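Side-chain contacts in TT1696 protein (Thermus thermophilus, PDB 1UFB), which is of unknown function but carries a HEPN domain and may bind DNA: residues L8-A11 against R12-R16; A33-Q36 against A37-A41; D74-E77 against A78-L82; Y104-L107 against E108-A112. One frame throughout, in Å; residues are numbered along the deposited sequence.

Contact 1: L8-A11 against R12-R16; sequences LEQA and RHNLR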
loop_
_atom_site.group_PDB
_atom_site.type_symbol
_atom_site.label_atom_id
_atom_site.label_comp_id
_atom_site.label_asym_id
_atom_site.label_seq_id
_atom_site.Cartn_x
_atom_site.Cartn_y
_atom_site.Cartn_z
ATOM N N LEU A 8 14.176 9.473 -0.288
ATOM C CA LEU A 8 14.550 9.126 -1.654
ATOM C C LEU A 8 14.859 7.664 -1.720
ATOM O O LEU A 8 14.576 6.998 -2.720
ATOM C CB LEU A 8 15.797 9.921 -2.100
ATOM C CG LEU A 8 15.413 10.999 -3.079
ATOM C CD1 LEU A 8 14.920 10.343 -4.414
ATOM C CD2 LEU A 8 14.332 11.881 -2.432
ATOM N N GLU A 9 15.517 7.188 -0.663
ATOM C CA GLU A 9 15.893 5.785 -0.545
ATOM C C GLU A 9 14.591 4.947 -0.578
ATOM O O GLU A 9 14.510 3.947 -1.267
ATOM C CB GLU A 9 16.609 5.582 0.798
ATOM C CG GLU A 9 17.955 4.888 0.801
ATOM C CD GLU A 9 18.713 5.068 2.167
ATOM O OE1 GLU A 9 19.051 6.230 2.549
ATOM O OE2 GLU A 9 18.956 4.034 2.864
ATOM N N GLN A 10 13.586 5.373 0.187
ATOM C CA GLN A 10 12.281 4.673 0.212
ATOM C C GLN A 10 11.640 4.701 -1.168
ATOM O O GLN A 10 11.057 3.709 -1.607
ATOM C CB GLN A 10 11.345 5.378 1.186
ATOM C CG GLN A 10 10.010 4.610 1.403
ATOM C CD GLN A 10 10.231 3.194 1.941
ATOM O OE1 GLN A 10 11.040 2.978 2.862
ATOM N NE2 GLN A 10 9.480 2.210 1.391
ATOM N N ALA A 11 11.710 5.864 -1.839
ATOM C CA ALA A 11 11.092 5.998 -3.175
ATOM C C ALA A 11 11.728 5.004 -4.134
ATOM O O ALA A 11 11.019 4.310 -4.895
ATOM C CB ALA A 11 11.317 7.465 -3.702
ATOM N N ARG A 12 13.078 4.941 -4.114
ATOM C CA ARG A 12 13.800 3.983 -4.999
ATOM C C ARG A 12 13.397 2.558 -4.604
ATOM O O ARG A 12 13.167 1.698 -5.463
ATOM C CB ARG A 12 15.345 4.173 -4.919
ATOM C CG ARG A 12 15.879 5.447 -5.684
ATOM C CD ARG A 12 17.409 5.537 -5.692
ATOM N NE ARG A 12 17.936 5.663 -4.316
ATOM C CZ ARG A 12 18.273 6.842 -3.763
ATOM N NH1 ARG A 12 18.131 7.953 -4.499
ATOM N NH2 ARG A 12 18.744 6.931 -2.498
ATOM N N HIS A 13 13.305 2.286 -3.312
ATOM C CA HIS A 13 12.879 0.917 -2.897
ATOM C C HIS A 13 11.455 0.584 -3.402
ATOM O O HIS A 13 11.143 -0.543 -3.840
ATOM C CB HIS A 13 12.913 0.766 -1.345
ATOM C CG HIS A 13 12.460 -0.594 -0.867
ATOM N ND1 HIS A 13 11.154 -0.867 -0.494
ATOM C CD2 HIS A 13 13.109 -1.792 -0.827
ATOM C CE1 HIS A 13 11.017 -2.163 -0.256
ATOM N NE2 HIS A 13 12.185 -2.749 -0.450
ATOM N N ASN A 14 10.556 1.562 -3.259
ATOM C CA ASN A 14 9.179 1.378 -3.735
ATOM C C ASN A 14 9.202 1.123 -5.245
ATOM O O ASN A 14 8.436 0.278 -5.727
ATOM C CB ASN A 14 8.320 2.682 -3.471
ATOM C CG ASN A 14 8.018 2.924 -1.982
ATOM O OD1 ASN A 14 7.549 4.034 -1.603
ATOM N ND2 ASN A 14 8.224 1.903 -1.138
ATOM N N LEU A 15 10.041 1.857 -5.998
ATOM C CA LEU A 15 10.081 1.655 -7.463
ATOM C C LEU A 15 10.660 0.246 -7.733
ATOM O O LEU A 15 10.185 -0.445 -8.614
ATOM C CB LEU A 15 10.910 2.750 -8.167
ATOM C CG LEU A 15 10.704 2.787 -9.707
ATOM C CD1 LEU A 15 9.231 2.948 -10.100
ATOM C CD2 LEU A 15 11.495 3.988 -10.304
ATOM N N ARG A 16 11.651 -0.186 -6.962
ATOM C CA ARG A 16 12.150 -1.585 -7.159
ATOM C C ARG A 16 11.084 -2.602 -6.787
ATOM O O ARG A 16 10.981 -3.695 -7.415
ATOM C CB ARG A 16 13.464 -1.874 -6.372
ATOM C CG ARG A 16 14.629 -0.987 -6.924
ATOM C CD ARG A 16 15.971 -1.344 -6.291
ATOM N NE ARG A 16 16.030 -1.029 -4.882
ATOM C CZ ARG A 16 16.597 0.066 -4.411
ATOM N NH1 ARG A 16 17.140 0.933 -5.279
ATOM N NH2 ARG A 16 16.621 0.280 -3.092
#
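Arg12 lies back along the helix over Leu8 and Glu9, one turn nearer the N terminus, and most of what it meets there is van der Waals packing. Its CG anti to the carbonyl carbon (chi1 -75°) and a bend at chi3 lead the guanidinium back over the preceding turn, where the carbonyl oxygen of Leu8 sits above the centre of one face. At the end of the group, Arg12 NH1 rests 3.9 Å from CB of Leu8, and Arg12 NH2 comes within 4.0 Å of CG of Glu9. The Glu9 carboxylate is nearly parallel to the guanidinium, yet Glu9 OE1 stays 5.1 Å from Arg12 NH2, so the opposite charges are near each other but not in contact, and any attraction is probably modest.

Polar side chains gather on another side of the helix. Gln10 and Asn14 lie near each other, one turn apart. OE1 of Gln10 accepts a hydrogen bond from the backbone N of Ala101 of the second subunit. The His13 ring meets Trp29 of that same subunit.

Main-chain hydrogen bonds make up the third group. Arg12 N to Leu8 O and His13 N to Glu9 O both measure 2.9 Å, Asn14 N to Gln10 O is 2.8 Å, and Leu15 N donates to Ala11 O. Leu8 and Leu15 also pack on helix 106-126, while Ala11 and Asn14 face helix 27-48. This i to i+4 pattern is that of a regular alpha helix, here helix 4-24 of the HEPN helical bundle, with one flank given to the dimer interface.

Contact 2: A33-Q36 against A37-A41; sequences AAQQ and AAEAA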
loop_
_atom_site.group_PDB
_atom_site.type_symbol
_atom_site.label_atom_id
_atom_site.label_comp_id
_atom_site.label_asym_id
_atom_site.label_seq_id
_atom_site.Cartn_x
_atom_site.Cartn_y
_atom_site.Cartn_z
ATOM N N ALA A 33 2.553 0.621 -6.013
ATOM C CA ALA A 33 3.928 0.836 -5.615
ATOM C C ALA A 33 4.533 1.966 -6.437
ATOM O O ALA A 33 5.309 2.708 -5.919
ATOM C CB ALA A 33 4.771 -0.513 -5.711
ATOM N N ALA A 34 4.152 2.134 -7.705
ATOM C CA ALA A 34 4.682 3.236 -8.496
ATOM C C ALA A 34 4.151 4.568 -7.946
ATOM O O ALA A 34 4.877 5.580 -7.839
ATOM C CB ALA A 34 4.266 3.073 -9.992
ATOM N N GLN A 35 2.857 4.623 -7.648
ATOM C CA GLN A 35 2.356 5.894 -7.054
ATOM C C GLN A 35 3.135 6.156 -5.708
ATOM O O GLN A 35 3.463 7.318 -5.392
ATOM C CB GLN A 35 0.830 5.780 -6.746
ATOM C CG GLN A 35 0.190 7.018 -6.038
ATOM C CD GLN A 35 0.491 7.078 -4.505
ATOM O OE1 GLN A 35 0.761 6.059 -3.882
ATOM N NE2 GLN A 35 0.382 8.312 -3.891
ATOM N N GLN A 36 3.414 5.092 -4.947
ATOM C CA GLN A 36 4.103 5.254 -3.669
ATOM C C GLN A 36 5.540 5.744 -3.873
ATOM O O GLN A 36 6.076 6.513 -3.042
ATOM C CB GLN A 36 4.094 3.927 -2.884
ATOM C CG GLN A 36 2.745 3.587 -2.243
ATOM C CD GLN A 36 2.443 4.535 -1.073
ATOM O OE1 GLN A 36 1.676 5.573 -1.178
ATOM N NE2 GLN A 36 3.038 4.206 0.058
ATOM N N ALA A 37 6.179 5.279 -4.973
ATOM C CA ALA A 37 7.546 5.759 -5.282
ATOM C C ALA A 37 7.470 7.251 -5.553
ATOM O O ALA A 37 8.268 8.029 -5.010
ATOM C CB ALA A 37 8.103 5.060 -6.519
ATOM N N ALA A 38 6.506 7.650 -6.390
ATOM C CA ALA A 38 6.387 9.076 -6.716
ATOM C C ALA A 38 6.097 9.944 -5.495
ATOM O O ALA A 38 6.667 11.029 -5.296
ATOM C CB ALA A 38 5.279 9.308 -7.786
ATOM N N GLU A 39 5.196 9.452 -4.656
ATOM C CA GLU A 39 4.799 10.163 -3.463
ATOM C C GLU A 39 6.012 10.368 -2.515
ATOM O O GLU A 39 6.285 11.483 -1.984
ATOM C CB GLU A 39 3.686 9.290 -2.762
ATOM C CG GLU A 39 3.001 10.068 -1.582
ATOM C CD GLU A 39 2.150 9.169 -0.688
ATOM O OE1 GLU A 39 1.182 8.580 -1.167
ATOM O OE2 GLU A 39 2.445 9.082 0.518
ATOM N N ALA A 40 6.695 9.267 -2.218
ATOM C CA ALA A 40 7.859 9.311 -1.285
ATOM C C ALA A 40 8.991 10.253 -1.859
ATOM O O ALA A 40 9.612 11.062 -1.092
ATOM C CB ALA A 40 8.410 7.842 -1.051
ATOM N N ALA A 41 9.201 10.170 -3.164
ATOM C CA ALA A 41 10.251 11.012 -3.797
ATOM C C ALA A 41 9.888 12.464 -3.637
ATOM O O ALA A 41 10.764 13.279 -3.248
ATOM C CB ALA A 41 10.397 10.691 -5.280
#
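Gln35 NE2 donates to OE1 of Glu39, one turn on, at 2.9 Å and 167°. The acceptor lies in the amide plane of Gln35 and is met on its anti lone pair, although carboxylate and amide planes are turned 61° apart. With CG anti to the backbone N (chi1 176°), Gln35 bends at chi2, which carries its amide toward Glu39. The Gln36 side chain, much of it covered by the following turn, runs alongside that of Glu39, pointing the same way.

The buried carboxylate has further partners: OE1 is hydrogen-bonded to ND1 of His56, while OE2 pairs with Lys43 and bonds Tyr91 OH of the second subunit. With an alanine in place of Glu39, the Gln35 amide would probably be freer to turn, and Lys43, His56 and that tyrosine would lose their common partner.

Ala37 fits its CB 3.5 Å from Ala34 O, and its N bonds Ala33 O at 2.9 Å. Small alanines at Ala34, Ala38 and Ala41 meet helix 106-126, which places helix 27-48 in the interior of the HEPN helical bundle.

Contact 3: D74-E77 against A78-L82; sequences DLVE and AAKVL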
loop_
_atom_site.group_PDB
_atom_site.type_symbol
_atom_site.label_atom_id
_atom_site.label_comp_id
_atom_site.label_asym_id
_atom_site.label_seq_id
_atom_site.Cartn_x
_atom_site.Cartn_y
_atom_site.Cartn_z
ATOM N N ASP A 74 4.590 17.780 -18.406
ATOM C CA ASP A 74 4.482 16.333 -18.512
ATOM C C ASP A 74 4.462 15.677 -17.122
ATOM O O ASP A 74 3.868 14.606 -16.977
ATOM C CB ASP A 74 5.553 15.747 -19.468
ATOM C CG ASP A 74 6.963 15.638 -18.869
ATOM O OD1 ASP A 74 7.357 16.334 -17.898
ATOM O OD2 ASP A 74 7.714 14.817 -19.447
ATOM N N LEU A 75 5.037 16.329 -16.104
ATOM C CA LEU A 75 4.967 15.751 -14.769
ATOM C C LEU A 75 3.542 15.891 -14.176
ATOM O O LEU A 75 3.092 15.071 -13.341
ATOM C CB LEU A 75 5.997 16.407 -13.853
ATOM C CG LEU A 75 7.472 16.144 -14.236
ATOM C CD1 LEU A 75 8.375 16.618 -13.100
ATOM C CD2 LEU A 75 7.712 14.664 -14.552
ATOM N N VAL A 76 2.842 16.967 -14.572
ATOM C CA VAL A 76 1.481 17.195 -14.091
ATOM C C VAL A 76 0.608 16.096 -14.698
ATOM O O VAL A 76 -0.234 15.497 -14.025
ATOM C CB VAL A 76 0.948 18.628 -14.532
ATOM C CG1 VAL A 76 -0.478 18.813 -14.087
ATOM C CG2 VAL A 76 1.803 19.725 -13.915
ATOM N N GLU A 77 0.822 15.792 -15.973
ATOM C CA GLU A 77 0.010 14.735 -16.568
ATOM C C GLU A 77 0.365 13.391 -15.926
ATOM O O GLU A 77 -0.534 12.606 -15.668
ATOM C CB GLU A 77 0.153 14.710 -18.099
ATOM C CG GLU A 77 -0.557 15.982 -18.754
ATOM C CD GLU A 77 -2.021 16.299 -18.184
ATOM O OE1 GLU A 77 -3.000 15.498 -18.390
ATOM O OE2 GLU A 77 -2.193 17.370 -17.504
ATOM N N ALA A 78 1.652 13.131 -15.662
ATOM C CA ALA A 78 2.021 11.870 -14.995
ATOM C C ALA A 78 1.307 11.786 -13.606
ATOM O O ALA A 78 0.861 10.706 -13.173
ATOM C CB ALA A 78 3.560 11.814 -14.766
ATOM N N ALA A 79 1.316 12.915 -12.880
ATOM C CA ALA A 79 0.697 12.989 -11.554
ATOM C C ALA A 79 -0.778 12.582 -11.648
ATOM O O ALA A 79 -1.250 11.800 -10.873
ATOM C CB ALA A 79 0.784 14.424 -10.987
ATOM N N LYS A 80 -1.513 13.103 -12.621
ATOM C CA LYS A 80 -2.918 12.768 -12.719
ATOM C C LYS A 80 -3.139 11.292 -12.933
ATOM O O LYS A 80 -4.105 10.745 -12.453
ATOM C CB LYS A 80 -3.594 13.497 -13.904
ATOM C CG LYS A 80 -3.545 14.998 -13.871
ATOM C CD LYS A 80 -4.293 15.593 -15.114
ATOM C CE LYS A 80 -4.195 17.123 -15.096
ATOM N NZ LYS A 80 -2.850 17.484 -14.531
ATOM N N VAL A 81 -2.267 10.667 -13.706
ATOM C CA VAL A 81 -2.403 9.228 -13.938
ATOM C C VAL A 81 -2.067 8.455 -12.617
ATOM O O VAL A 81 -2.822 7.617 -12.149
ATOM C CB VAL A 81 -1.462 8.812 -15.016
ATOM C CG1 VAL A 81 -1.486 7.239 -15.221
ATOM C CG2 VAL A 81 -1.868 9.588 -16.350
ATOM N N LEU A 82 -0.942 8.770 -12.015
ATOM C CA LEU A 82 -0.548 8.037 -10.800
ATOM C C LEU A 82 -1.525 8.210 -9.663
ATOM O O LEU A 82 -1.701 7.314 -8.830
ATOM C CB LEU A 82 0.856 8.503 -10.396
ATOM C CG LEU A 82 1.990 8.062 -11.352
ATOM C CD1 LEU A 82 3.294 8.801 -10.971
ATOM C CD2 LEU A 82 2.214 6.517 -11.228
#
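Lys80 and Glu77 are brought together by the torsions of both chains. Lys80 has CG anti to the carbonyl carbon (chi1 -59°) and runs straight through chi2 and chi3; it is modelled with a turn at its last torsion, a detail that is doubtful because NZ is too close to a neighbour. Glu77 starts with CG likewise anti to its carbonyl carbon and kinks at chi2 (-46°), folding its carboxylate round to meet the lysine. The result is an i to i+3 salt bridge, Glu77 OE2 to Lys80 NZ, at 3.0 Å; as a hydrogen bond it is weak, and it shares the doubt over the modelled place of NZ.

The aliphatic part of the lysine is a steadier guide. Its CD lies 3.5 Å from OE1 of Glu77, where the two side chains cross with a methylene beside the carboxylate. Separately, CG of Lys80 passes 3.4 Å from the carbonyl oxygen of Val76. Further on, Val81 sets CG2 3.4 Å from the Glu77 carbonyl oxygen.

Beneath these side chains the backbone hydrogen bonds between the two segments range from 2.8 Å (Ala79 N to Leu75 O) to 3.3 Å (Val81 N to Glu77 O). The inward-facing residues pack on two neighbours, Ala79 on helix 58-63 and Leu75 and Ala78 on helix 106-126.

Glu73 brings a like-charged carboxylate close to Glu77 OE2, so the lysine probably offsets some of that repulsion. The chemistry thus implies a probably weak charge pair on the outer side of helix 73-83, over a hydrophobic inner side.

Contact 4: Y104-L107 against E108-A112; sequences YTRL and EAEEA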
loop_
_atom_site.group_PDB
_atom_site.type_symbol
_atom_site.label_atom_id
_atom_site.label_comp_id
_atom_site.label_asym_id
_atom_site.label_seq_id
_atom_site.Cartn_x
_atom_site.Cartn_y
_atom_site.Cartn_z
ATOM N N TYR A 104 -6.252 -4.176 -13.614
ATOM C CA TYR A 104 -4.983 -3.558 -13.989
ATOM C C TYR A 104 -4.163 -4.494 -14.874
ATOM O O TYR A 104 -4.143 -5.676 -14.626
ATOM C CB TYR A 104 -4.239 -3.141 -12.702
ATOM C CG TYR A 104 -5.056 -2.081 -11.987
ATOM C CD1 TYR A 104 -6.160 -2.432 -11.199
ATOM C CD2 TYR A 104 -4.798 -0.708 -12.208
ATOM C CE1 TYR A 104 -6.984 -1.434 -10.653
ATOM C CE2 TYR A 104 -5.601 0.280 -11.689
ATOM C CZ TYR A 104 -6.710 -0.086 -10.902
ATOM O OH TYR A 104 -7.510 0.899 -10.401
ATOM N N THR A 105 -3.480 -3.964 -15.891
ATOM C CA THR A 105 -2.764 -4.831 -16.842
ATOM C C THR A 105 -1.246 -4.576 -16.806
ATOM O O THR A 105 -0.759 -3.594 -16.173
ATOM C CB THR A 105 -3.220 -4.533 -18.306
ATOM O OG1 THR A 105 -2.761 -3.199 -18.657
ATOM C CG2 THR A 105 -4.783 -4.593 -18.455
ATOM N N ARG A 106 -0.507 -5.420 -17.509
ATOM C CA ARG A 106 0.934 -5.229 -17.515
ATOM C C ARG A 106 1.316 -3.884 -18.188
ATOM O O ARG A 106 2.229 -3.166 -17.714
ATOM C CB ARG A 106 1.680 -6.387 -18.231
ATOM C CG ARG A 106 3.234 -6.201 -18.364
ATOM C CD ARG A 106 3.976 -7.400 -19.101
ATOM N NE ARG A 106 3.569 -7.476 -20.534
ATOM C CZ ARG A 106 4.026 -6.712 -21.518
ATOM N NH1 ARG A 106 4.936 -5.775 -21.271
ATOM N NH2 ARG A 106 3.550 -6.870 -22.773
ATOM N N LEU A 107 0.689 -3.571 -19.331
ATOM C CA LEU A 107 1.085 -2.345 -20.017
ATOM C C LEU A 107 0.811 -1.127 -19.123
ATOM O O LEU A 107 1.573 -0.145 -19.148
ATOM C CB LEU A 107 0.352 -2.157 -21.379
ATOM C CG LEU A 107 0.718 -3.257 -22.410
ATOM C CD1 LEU A 107 -0.229 -3.127 -23.686
ATOM C CD2 LEU A 107 2.200 -3.093 -22.844
ATOM N N GLU A 108 -0.314 -1.159 -18.427
ATOM C CA GLU A 108 -0.623 -0.046 -17.496
ATOM C C GLU A 108 0.448 0.123 -16.406
ATOM O O GLU A 108 0.848 1.248 -16.045
ATOM C CB GLU A 108 -1.853 -0.336 -16.733
ATOM C CG GLU A 108 -3.060 0.147 -17.345
ATOM C CD GLU A 108 -4.140 -0.000 -16.325
ATOM O OE1 GLU A 108 -4.547 -1.158 -16.202
ATOM O OE2 GLU A 108 -4.528 1.026 -15.630
ATOM N N ALA A 109 0.830 -0.999 -15.819
ATOM C CA ALA A 109 1.842 -0.992 -14.770
ATOM C C ALA A 109 3.180 -0.600 -15.346
ATOM O O ALA A 109 3.964 0.088 -14.677
ATOM C CB ALA A 109 1.924 -2.437 -14.091
ATOM N N GLU A 110 3.535 -1.035 -16.591
ATOM C CA GLU A 110 4.859 -0.537 -17.096
ATOM C C GLU A 110 4.818 0.963 -17.312
ATOM O O GLU A 110 5.781 1.701 -17.023
ATOM C CB GLU A 110 5.340 -1.292 -18.404
ATOM C CG GLU A 110 5.507 -2.787 -18.117
ATOM C CD GLU A 110 6.149 -3.592 -19.258
ATOM O OE1 GLU A 110 6.449 -2.973 -20.285
ATOM O OE2 GLU A 110 6.326 -4.819 -19.078
ATOM N N GLU A 111 3.683 1.446 -17.802
ATOM C CA GLU A 111 3.537 2.883 -17.973
ATOM C C GLU A 111 3.627 3.556 -16.571
ATOM O O GLU A 111 4.299 4.592 -16.388
ATOM C CB GLU A 111 2.187 3.219 -18.606
ATOM C CG GLU A 111 1.956 4.728 -18.582
ATOM C CD GLU A 111 0.586 5.035 -19.110
ATOM O OE1 GLU A 111 -0.447 4.810 -18.382
ATOM O OE2 GLU A 111 0.580 5.480 -20.290
ATOM N N ALA A 112 3.009 2.922 -15.565
ATOM C CA ALA A 112 3.060 3.492 -14.204
ATOM C C ALA A 112 4.514 3.596 -13.731
ATOM O O ALA A 112 4.916 4.628 -13.153
ATOM C CB ALA A 112 2.188 2.642 -13.262
#
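Glu108 and Thr105 grip each other by two reciprocal bonds. OE1 of Glu108 accepts from the backbone N of Thr105 at 3.0 Å, met on its anti side and 30° out of the carboxylate plane; in return, the backbone N of Glu108 donates to OG1 of Thr105 at 3.2 Å, fairly straight at 165°. Thr105 has OG1 between its own N and carbonyl carbon (chi1 68°), which turns the hydroxyl to the first turn of the helix. Beside this pair, Tyr104 brings CD2 to 3.8 Å from OE2 of Glu108, the oxygen set obliquely to the ring. A leucine at Glu108 would probably leave the Thr105 N-H without its acceptor and weaken the hold on the chain entering the helix.

A second pair lies further round. Arg106 NH1 forms a salt bridge with OE2 of Glu110 at 2.8 Å; the oxygen sits at the guanidinium edge, in its plane, whereas the nitrogen comes from above the carboxylate plane. Beneath it, Glu110 N bonds Arg106 O at 2.7 Å.

Outside this shell, the Tyr104 ring is packed against Tyr85, Pro88 and Ala28, and Leu22 of helix 4-24 touches Arg106 and Glu110.

Together Thr105, as N-cap, and Glu108 form a capping box, a recognised N-terminal helix-capping motif, here opening helix 106-126 of the HEPN bundle.

From the N terminus the four contacts follow in series, and none nests in or crosses another; contacts 1 to 3 each lie within a single helix, and contact 4 joins the incoming loop to the first turns of helix 106-126. Contact 1, on helix 4-24, lies against contact 2 on helix 27-48, Ala11 and Asn14 meeting Ala37, so the first two helices are joined; both also touch the second subunit. Contact 2, nearest the chain centre, meets contact 3 through Leu82 and contact 4 through Ala34 on Ala112. Contact 3, across the centre from contact 1 and about 19 Å from it between centres, touches contact 4 through Leu82, tying helix 73-83 to the start of helix 106-126.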